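Local coordinates for 3-oxoacyl-[acyl-carrier-protein] synthase, mitochondrial (Arabidopsis thaliana, PDB 2IX4) that catalyses the condensation steps of mitochondrial fatty acid synthesis, adding two carbons from malonyl-ACP to a growing acyl chain, at residues 367-372 and 426-431; 374-379 and 410-415. One frame throughout, in Å; residues are numbered along the deposited sequence.

Contact 1: 367-372 and 426-431; sequences VEAIFS and LLFASI. With K (potassium ion), chain D.
L426 opens the contact by setting its CD1 methyl 4.0 Å from CB of A369, which projects from helix 367-372 toward strand 426-429. CG of L426 stands anti to the carbonyl carbon (chi1 -62°), and the branch that extends beyond it ends at this alanine. L427 points its CB away from the helix, and its side chain touches M413 of strand 411-418. F428 again points its CB toward the helix: the ring brings CE1 to 3.9 Å from A369 CB, with CZ equally near, and CD1 to 4.4 Å from S372 CB; both CB atoms approach the ring obliquely. This is helix-on-sheet packing within the thiolase-like fold of ketoacyl synthases, helix segment 367-372 running at 25° to strand 426-429, their axes 9.4 Å apart at closest approach. The hydroxyl of S372 turns back into its own helix, where OG donates to E368 O at 2.9 Å; S372 N reaches the same oxygen from the opposite face of the carbonyl. One turn before S372, E368 lends OE1 to the potassium ion at 2.7 Å, while its OE2 forms a salt bridge with K354. Beyond F428, A429 continues the sheet through a backbone bond to E273.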
ATOM      1  N   VAL A 367      -8.333  13.384  -4.389  1.00 21.50           N
ATOM      2  CA  VAL A 367      -9.021  14.387  -5.197  1.00 21.45           C
ATOM      3  C   VAL A 367     -10.204  14.988  -4.418  1.00 21.33           C
ATOM      4  O   VAL A 367     -10.401  16.203  -4.400  1.00 21.10           O
ATOM      5  CB  VAL A 367      -9.465  13.768  -6.552  1.00 21.53           C
ATOM      6  CG1 VAL A 367     -10.594  14.560  -7.198  1.00 21.75           C
ATOM      7  CG2 VAL A 367      -8.262  13.654  -7.500  1.00 21.73           C
ATOM      8  N   GLU A 368     -10.962  14.129  -3.747  1.00 21.11           N
ATOM      9  CA  GLU A 368     -12.151  14.568  -3.031  1.00 21.02           C
ATOM     10  C   GLU A 368     -11.829  15.274  -1.709  1.00 20.95           C
ATOM     11  O   GLU A 368     -12.623  16.086  -1.227  1.00 21.25           O
ATOM     12  CB  GLU A 368     -13.115  13.395  -2.864  1.00 21.18           C
ATOM     13  CG  GLU A 368     -13.720  12.971  -4.202  1.00 21.31           C
ATOM     14  CD  GLU A 368     -14.243  11.546  -4.232  1.00 22.43           C
ATOM     15  OE1 GLU A 368     -14.481  10.946  -3.155  1.00 21.21           O
ATOM     16  OE2 GLU A 368     -14.433  11.026  -5.352  1.00 23.63           O
ATOM     17  N   ALA A 369     -10.655  14.987  -1.143  1.00 20.54           N
ATOM     18  CA  ALA A 369     -10.150  15.750  -0.003  1.00 20.08           C
ATOM     19  C   ALA A 369      -9.805  17.170  -0.445  1.00 19.94           C
ATOM     20  O   ALA A 369     -10.063  18.131   0.276  1.00 20.20           O
ATOM     21  CB  ALA A 369      -8.934  15.063   0.615  1.00 19.83           C
ATOM     22  N   ILE A 370      -9.226  17.293  -1.637  1.00 19.51           N
ATOM     23  CA  ILE A 370      -8.942  18.596  -2.236  1.00 19.14           C
ATOM     24  C   ILE A 370     -10.233  19.392  -2.456  1.00 19.06           C
ATOM     25  O   ILE A 370     -10.291  20.582  -2.139  1.00 18.74           O
ATOM     26  CB  ILE A 370      -8.112  18.453  -3.542  1.00 19.19           C
ATOM     27  CG1 ILE A 370      -6.706  17.938  -3.205  1.00 19.21           C
ATOM     28  CG2 ILE A 370      -8.036  19.782  -4.303  1.00 18.75           C
ATOM     29  CD1 ILE A 370      -5.869  17.481  -4.403  1.00 18.51           C
ATOM     30  N   PHE A 371     -11.270  18.726  -2.969  1.00 18.93           N
ATOM     31  CA  PHE A 371     -12.583  19.354  -3.141  1.00 18.99           C
ATOM     32  C   PHE A 371     -13.137  19.867  -1.809  1.00 19.07           C
ATOM     33  O   PHE A 371     -13.710  20.958  -1.751  1.00 19.23           O
ATOM     34  CB  PHE A 371     -13.594  18.396  -3.793  1.00 18.92           C
ATOM     35  CG  PHE A 371     -13.296  18.060  -5.237  1.00 18.83           C
ATOM     36  CD1 PHE A 371     -13.867  16.930  -5.823  1.00 19.46           C
ATOM     37  CD2 PHE A 371     -12.456  18.862  -6.011  1.00 19.04           C
ATOM     38  CE1 PHE A 371     -13.605  16.600  -7.153  1.00 18.93           C
ATOM     39  CE2 PHE A 371     -12.188  18.539  -7.339  1.00 19.54           C
ATOM     40  CZ  PHE A 371     -12.763  17.404  -7.911  1.00 18.91           C
ATOM     41  N   SER A 372     -12.957  19.076  -0.752  1.00 19.13           N
ATOM     42  CA  SER A 372     -13.392  19.441   0.599  1.00 19.26           C
ATOM     43  C   SER A 372     -12.613  20.636   1.162  1.00 19.30           C
ATOM     44  O   SER A 372     -13.199  21.527   1.780  1.00 19.22           O
ATOM     45  CB  SER A 372     -13.282  18.236   1.537  1.00 19.20           C
ATOM     46  OG  SER A 372     -14.070  17.155   1.059  1.00 19.41           O
ATOM     47  N   LEU A 426     -11.857  11.708   6.292  1.00 21.23           N
ATOM     48  CA  LEU A 426     -10.968  12.837   6.560  1.00 21.32           C
ATOM     49  C   LEU A 426     -11.781  14.075   6.894  1.00 21.51           C
ATOM     50  O   LEU A 426     -12.699  14.433   6.157  1.00 21.60           O
ATOM     51  CB  LEU A 426     -10.057  13.122   5.357  1.00 21.30           C
ATOM     52  CG  LEU A 426      -9.063  12.045   4.905  1.00 21.12           C
ATOM     53  CD1 LEU A 426      -8.379  12.475   3.617  1.00 21.19           C
ATOM     54  CD2 LEU A 426      -8.031  11.735   5.990  1.00 21.48           C
ATOM     55  N   LEU A 427     -11.443  14.728   8.004  1.00 21.69           N
ATOM     56  CA  LEU A 427     -12.161  15.919   8.442  1.00 21.69           C
ATOM     57  C   LEU A 427     -11.250  17.141   8.493  1.00 21.78           C
ATOM     58  O   LEU A 427     -10.259  17.168   9.230  1.00 21.70           O
ATOM     59  CB  LEU A 427     -12.856  15.678   9.792  1.00 21.83           C
ATOM     60  CG  LEU A 427     -13.677  16.809  10.431  1.00 22.22           C
ATOM     61  CD1 LEU A 427     -14.705  17.396   9.464  1.00 23.38           C
ATOM     62  CD2 LEU A 427     -14.366  16.315  11.689  1.00 22.46           C
ATOM     63  N   PHE A 428     -11.603  18.141   7.692  1.00 21.88           N
ATOM     64  CA  PHE A 428     -10.851  19.388   7.599  1.00 22.10           C
ATOM     65  C   PHE A 428     -11.636  20.526   8.237  1.00 22.45           C
ATOM     66  O   PHE A 428     -12.864  20.477   8.311  1.00 22.14           O
ATOM     67  CB  PHE A 428     -10.556  19.731   6.136  1.00 21.91           C
ATOM     68  CG  PHE A 428      -9.741  18.695   5.419  1.00 21.44           C
ATOM     69  CD1 PHE A 428     -10.358  17.613   4.796  1.00 20.78           C
ATOM     70  CD2 PHE A 428      -8.356  18.806   5.358  1.00 21.07           C
ATOM     71  CE1 PHE A 428      -9.607  16.651   4.135  1.00 20.81           C
ATOM     72  CE2 PHE A 428      -7.596  17.853   4.695  1.00 21.12           C
ATOM     73  CZ  PHE A 428      -8.224  16.772   4.080  1.00 20.98           C
ATOM     74  N   ALA A 429     -10.916  21.547   8.694  1.00 23.00           N
ATOM     75  CA  ALA A 429     -11.531  22.738   9.265  1.00 23.74           C
ATOM     76  C   ALA A 429     -10.702  23.966   8.929  1.00 24.38           C
ATOM     77  O   ALA A 429      -9.490  23.864   8.740  1.00 24.41           O
ATOM     78  CB  ALA A 429     -11.678  22.593  10.774  1.00 23.63           C
ATOM     79  N   SER A 430     -11.352  25.124   8.846  1.00 25.25           N
ATOM     80  CA  SER A 430     -10.636  26.390   8.693  1.00 26.13           C
ATOM     81  C   SER A 430      -9.831  26.675   9.962  1.00 26.69           C
ATOM     82  O   SER A 430     -10.181  26.200  11.049  1.00 26.70           O
ATOM     83  CB  SER A 430     -11.605  27.533   8.401  1.00 26.11           C
ATOM     84  OG  SER A 430     -12.528  27.697   9.462  1.00 26.89           O
ATOM     85  N   ILE A 431      -8.757  27.445   9.822  1.00 27.49           N
ATOM     86  CA  ILE A 431      -7.832  27.680  10.934  1.00 28.32           C
ATOM     87  C   ILE A 431      -7.422  29.153  11.041  1.00 28.67           C
ATOM     88  O   ILE A 431      -7.194  29.672  12.134  1.00 29.08           O
ATOM     89  CB  ILE A 431      -6.592  26.721  10.855  1.00 28.47           C
ATOM     90  CG1 ILE A 431      -5.717  26.824  12.114  1.00 28.88           C
ATOM     91  CG2 ILE A 431      -5.786  26.955   9.574  1.00 28.56           C
ATOM     92  CD1 ILE A 431      -4.770  25.651  12.312  1.00 29.19           C
ATOM     93  OXT ILE A 431      -7.330  29.867  10.041  1.00 29.02           O
TER
HETATM   94  K     K D1463     -15.396  11.536  -0.662  1.00 18.18           K

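Contact 2: 374-379 and 410-415; sequences LAIHHG and RTAMSN. With K (potassium ion), chain D.
I376 lies alongside the start of strand 411-415 and meets A412 with the longer of its two branches. CD1 comes to 3.8 Å from A412 CB, and CG1, one carbon back, is 3.9 Å from the same methyl, so the alanine rests against the flank of the ethyl arm. The arm gets there because CG1 is anti to the carbonyl carbon (chi1 -66°) and the chain extends beyond it (chi2 166°). The same CD1 lies over the backbone that leads into the strand, 4.3 Å from R410 O and 4.3 Å from T411 C.

A412 answers with a CB directed toward the helix, whereas R410 and T411 direct theirs away. The guanidinium group of R410 forms a salt bridge with D315, and T411 OG1 is hydrogen-bonded to Q313 O and D315 N. This is the last full turn of helix 364-378 packing on a sheet strand of the thiolase-like fold; F428 of the adjoining strand also touches I376. With an alanine at I376 the ethyl arm is lost, which is likely to leave the methyl of A412 without the apolar partner it has in this turn of the helix and to open a gap between the helix end and the strand.

Farther along, the strand reaches the potassium site. S414 OG, anti to the backbone N (chi1 -174°), lies 3.0 Å from the potassium ion, and N415 O binds it at 2.6 Å; N318, A319 and E368 supply the other protein ligands. The strand is thus divided chemically: its start meets the helix mainly through apolar side-chain contact, with CD1 also passing the backbone and no polar bond between the two segments, and its other end offers oxygen atoms to the cation.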
ATOM      1  N   LEU A 374     -11.139  22.875  -0.723  1.00 20.21           N
ATOM      2  CA  LEU A 374     -11.546  24.001  -1.573  1.00 20.18           C
ATOM      3  C   LEU A 374     -12.928  24.548  -1.209  1.00 20.00           C
ATOM      4  O   LEU A 374     -13.181  25.744  -1.353  1.00 19.85           O
ATOM      5  CB  LEU A 374     -11.484  23.623  -3.057  1.00 20.19           C
ATOM      6  CG  LEU A 374     -10.082  23.510  -3.672  1.00 20.57           C
ATOM      7  CD1 LEU A 374     -10.144  22.874  -5.059  1.00 20.76           C
ATOM      8  CD2 LEU A 374      -9.388  24.868  -3.727  1.00 20.42           C
ATOM      9  N   ALA A 375     -13.810  23.664  -0.744  1.00 19.95           N
ATOM     10  CA  ALA A 375     -15.123  24.064  -0.234  1.00 19.72           C
ATOM     11  C   ALA A 375     -14.977  25.030   0.941  1.00 19.56           C
ATOM     12  O   ALA A 375     -15.659  26.057   0.998  1.00 19.42           O
ATOM     13  CB  ALA A 375     -15.938  22.836   0.172  1.00 19.70           C
ATOM     14  N   ILE A 376     -14.085  24.688   1.870  1.00 19.48           N
ATOM     15  CA  ILE A 376     -13.733  25.561   2.988  1.00 19.68           C
ATOM     16  C   ILE A 376     -13.116  26.866   2.475  1.00 19.79           C
ATOM     17  O   ILE A 376     -13.534  27.953   2.871  1.00 19.93           O
ATOM     18  CB  ILE A 376     -12.759  24.858   3.974  1.00 19.55           C
ATOM     19  CG1 ILE A 376     -13.455  23.674   4.661  1.00 19.37           C
ATOM     20  CG2 ILE A 376     -12.225  25.846   5.012  1.00 19.83           C
ATOM     21  CD1 ILE A 376     -12.515  22.726   5.379  1.00 18.47           C
ATOM     22  N   HIS A 377     -12.141  26.744   1.579  1.00 19.99           N
ATOM     23  CA  HIS A 377     -11.382  27.893   1.083  1.00 20.28           C
ATOM     24  C   HIS A 377     -12.224  28.911   0.308  1.00 20.39           C
ATOM     25  O   HIS A 377     -12.034  30.120   0.460  1.00 20.57           O
ATOM     26  CB  HIS A 377     -10.194  27.417   0.236  1.00 20.27           C
ATOM     27  CG  HIS A 377      -9.261  28.513  -0.172  1.00 20.50           C
ATOM     28  ND1 HIS A 377      -8.543  29.260   0.739  1.00 20.69           N
ATOM     29  CD2 HIS A 377      -8.921  28.986  -1.395  1.00 21.37           C
ATOM     30  CE1 HIS A 377      -7.808  30.148   0.095  1.00 21.37           C
ATOM     31  NE2 HIS A 377      -8.018  30.002  -1.202  1.00 21.27           N
ATOM     32  N   HIS A 378     -13.153  28.418  -0.512  1.00 20.56           N
ATOM     33  CA  HIS A 378     -13.958  29.272  -1.395  1.00 20.77           C
ATOM     34  C   HIS A 378     -15.375  29.557  -0.886  1.00 20.86           C
ATOM     35  O   HIS A 378     -16.033  30.485  -1.364  1.00 21.02           O
ATOM     36  CB  HIS A 378     -14.039  28.668  -2.800  1.00 20.82           C
ATOM     37  CG  HIS A 378     -12.731  28.639  -3.524  1.00 21.24           C
ATOM     38  ND1 HIS A 378     -12.063  29.784  -3.900  1.00 21.72           N
ATOM     39  CD2 HIS A 378     -11.972  27.602  -3.950  1.00 21.34           C
ATOM     40  CE1 HIS A 378     -10.945  29.455  -4.523  1.00 22.05           C
ATOM     41  NE2 HIS A 378     -10.867  28.137  -4.567  1.00 22.14           N
ATOM     42  N   GLY A 379     -15.841  28.759   0.072  1.00 20.77           N
ATOM     43  CA  GLY A 379     -17.211  28.876   0.565  1.00 20.71           C
ATOM     44  C   GLY A 379     -18.229  28.479  -0.490  1.00 20.62           C
ATOM     45  O   GLY A 379     -19.249  29.143  -0.656  1.00 20.55           O
ATOM     46  N   ARG A 410     -16.960  25.980   7.256  1.00 23.68           N
ATOM     47  CA  ARG A 410     -15.857  26.015   8.218  1.00 23.96           C
ATOM     48  C   ARG A 410     -15.310  24.615   8.489  1.00 23.49           C
ATOM     49  O   ARG A 410     -14.167  24.464   8.912  1.00 23.35           O
ATOM     50  CB  ARG A 410     -16.253  26.742   9.510  1.00 24.42           C
ATOM     51  CG  ARG A 410     -17.352  26.085  10.325  1.00 26.35           C
ATOM     52  CD  ARG A 410     -18.106  27.123  11.157  1.00 29.70           C
ATOM     53  NE  ARG A 410     -19.114  26.504  12.018  1.00 32.00           N
ATOM     54  CZ  ARG A 410     -20.408  26.412  11.726  1.00 33.03           C
ATOM     55  NH1 ARG A 410     -20.881  26.907  10.585  1.00 33.80           N
ATOM     56  NH2 ARG A 410     -21.237  25.826  12.582  1.00 33.33           N
ATOM     57  N   THR A 411     -16.132  23.602   8.225  1.00 23.00           N
ATOM     58  CA  THR A 411     -15.742  22.206   8.393  1.00 22.82           C
ATOM     59  C   THR A 411     -16.212  21.369   7.200  1.00 22.84           C
ATOM     60  O   THR A 411     -17.355  21.497   6.755  1.00 22.66           O
ATOM     61  CB  THR A 411     -16.328  21.606   9.689  1.00 22.72           C
ATOM     62  OG1 THR A 411     -17.726  21.891   9.751  1.00 22.41           O
ATOM     63  CG2 THR A 411     -15.649  22.195  10.919  1.00 22.73           C
ATOM     64  N   ALA A 412     -15.323  20.519   6.690  1.00 22.81           N
ATOM     65  CA  ALA A 412     -15.639  19.637   5.567  1.00 22.88           C
ATOM     66  C   ALA A 412     -15.098  18.234   5.813  1.00 22.78           C
ATOM     67  O   ALA A 412     -13.923  18.067   6.137  1.00 22.83           O
ATOM     68  CB  ALA A 412     -15.088  20.202   4.264  1.00 22.78           C
ATOM     69  N   MET A 413     -15.967  17.238   5.663  1.00 22.80           N
ATOM     70  CA  MET A 413     -15.605  15.836   5.860  1.00 22.97           C
ATOM     71  C   MET A 413     -15.695  15.074   4.537  1.00 22.93           C
ATOM     72  O   MET A 413     -16.624  15.283   3.757  1.00 23.05           O
ATOM     73  CB  MET A 413     -16.513  15.198   6.919  1.00 23.02           C
ATOM     74  CG  MET A 413     -16.278  13.709   7.163  1.00 24.38           C
ATOM     75  SD  MET A 413     -17.412  12.995   8.376  1.00 27.61           S
ATOM     76  CE  MET A 413     -16.621  13.483   9.906  1.00 27.07           C
ATOM     77  N   SER A 414     -14.727  14.192   4.294  1.00 22.85           N
ATOM     78  CA  SER A 414     -14.676  13.407   3.063  1.00 22.56           C
ATOM     79  C   SER A 414     -14.543  11.909   3.351  1.00 22.45           C
ATOM     80  O   SER A 414     -13.579  11.476   3.981  1.00 22.41           O
ATOM     81  CB  SER A 414     -13.520  13.887   2.176  1.00 22.68           C
ATOM     82  OG  SER A 414     -13.541  13.233   0.915  1.00 23.08           O
ATOM     83  N   ASN A 415     -15.522  11.135   2.886  1.00 22.20           N
ATOM     84  CA  ASN A 415     -15.543   9.680   3.064  1.00 22.13           C
ATOM     85  C   ASN A 415     -14.925   8.944   1.875  1.00 22.27           C
ATOM     86  O   ASN A 415     -15.154   9.325   0.722  1.00 22.26           O
ATOM     87  CB  ASN A 415     -16.979   9.193   3.242  1.00 21.86           C
ATOM     88  CG  ASN A 415     -17.626   9.710   4.511  1.00 21.82           C
ATOM     89  OD1 ASN A 415     -16.950  10.170   5.431  1.00 21.00           O
ATOM     90  ND2 ASN A 415     -18.951   9.621   4.572  1.00 21.89           N
TER
HETATM   91  K     K D1463     -15.396  11.536  -0.662  1.00 18.18           K

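How the contacts relate
Contacts 1 and 2 lie about 5 Å apart, centre to centre, and share helix 364-378, contact 1 on its earlier part and contact 2 on its last turns. Their strands, 411-418 and 422-429, follow each other in the chain and pair antiparallel in one mixed sheet. Because 374-379 and 410-415 both fall between 367-372 and 426-431 in the sequence, contact 2 is nested inside the loop that contact 1 closes. Probable backbone hydrogen bonds stitch the strands together, L426 O to S414 N and F428 N to A412 O, both 2.8 Å. The potassium ion adds a second tie, since it takes ligands from the helix of contact 1 and the strand of contact 2. One helix is thereby fixed to two neighbouring strands by both apolar packing and a shared cation.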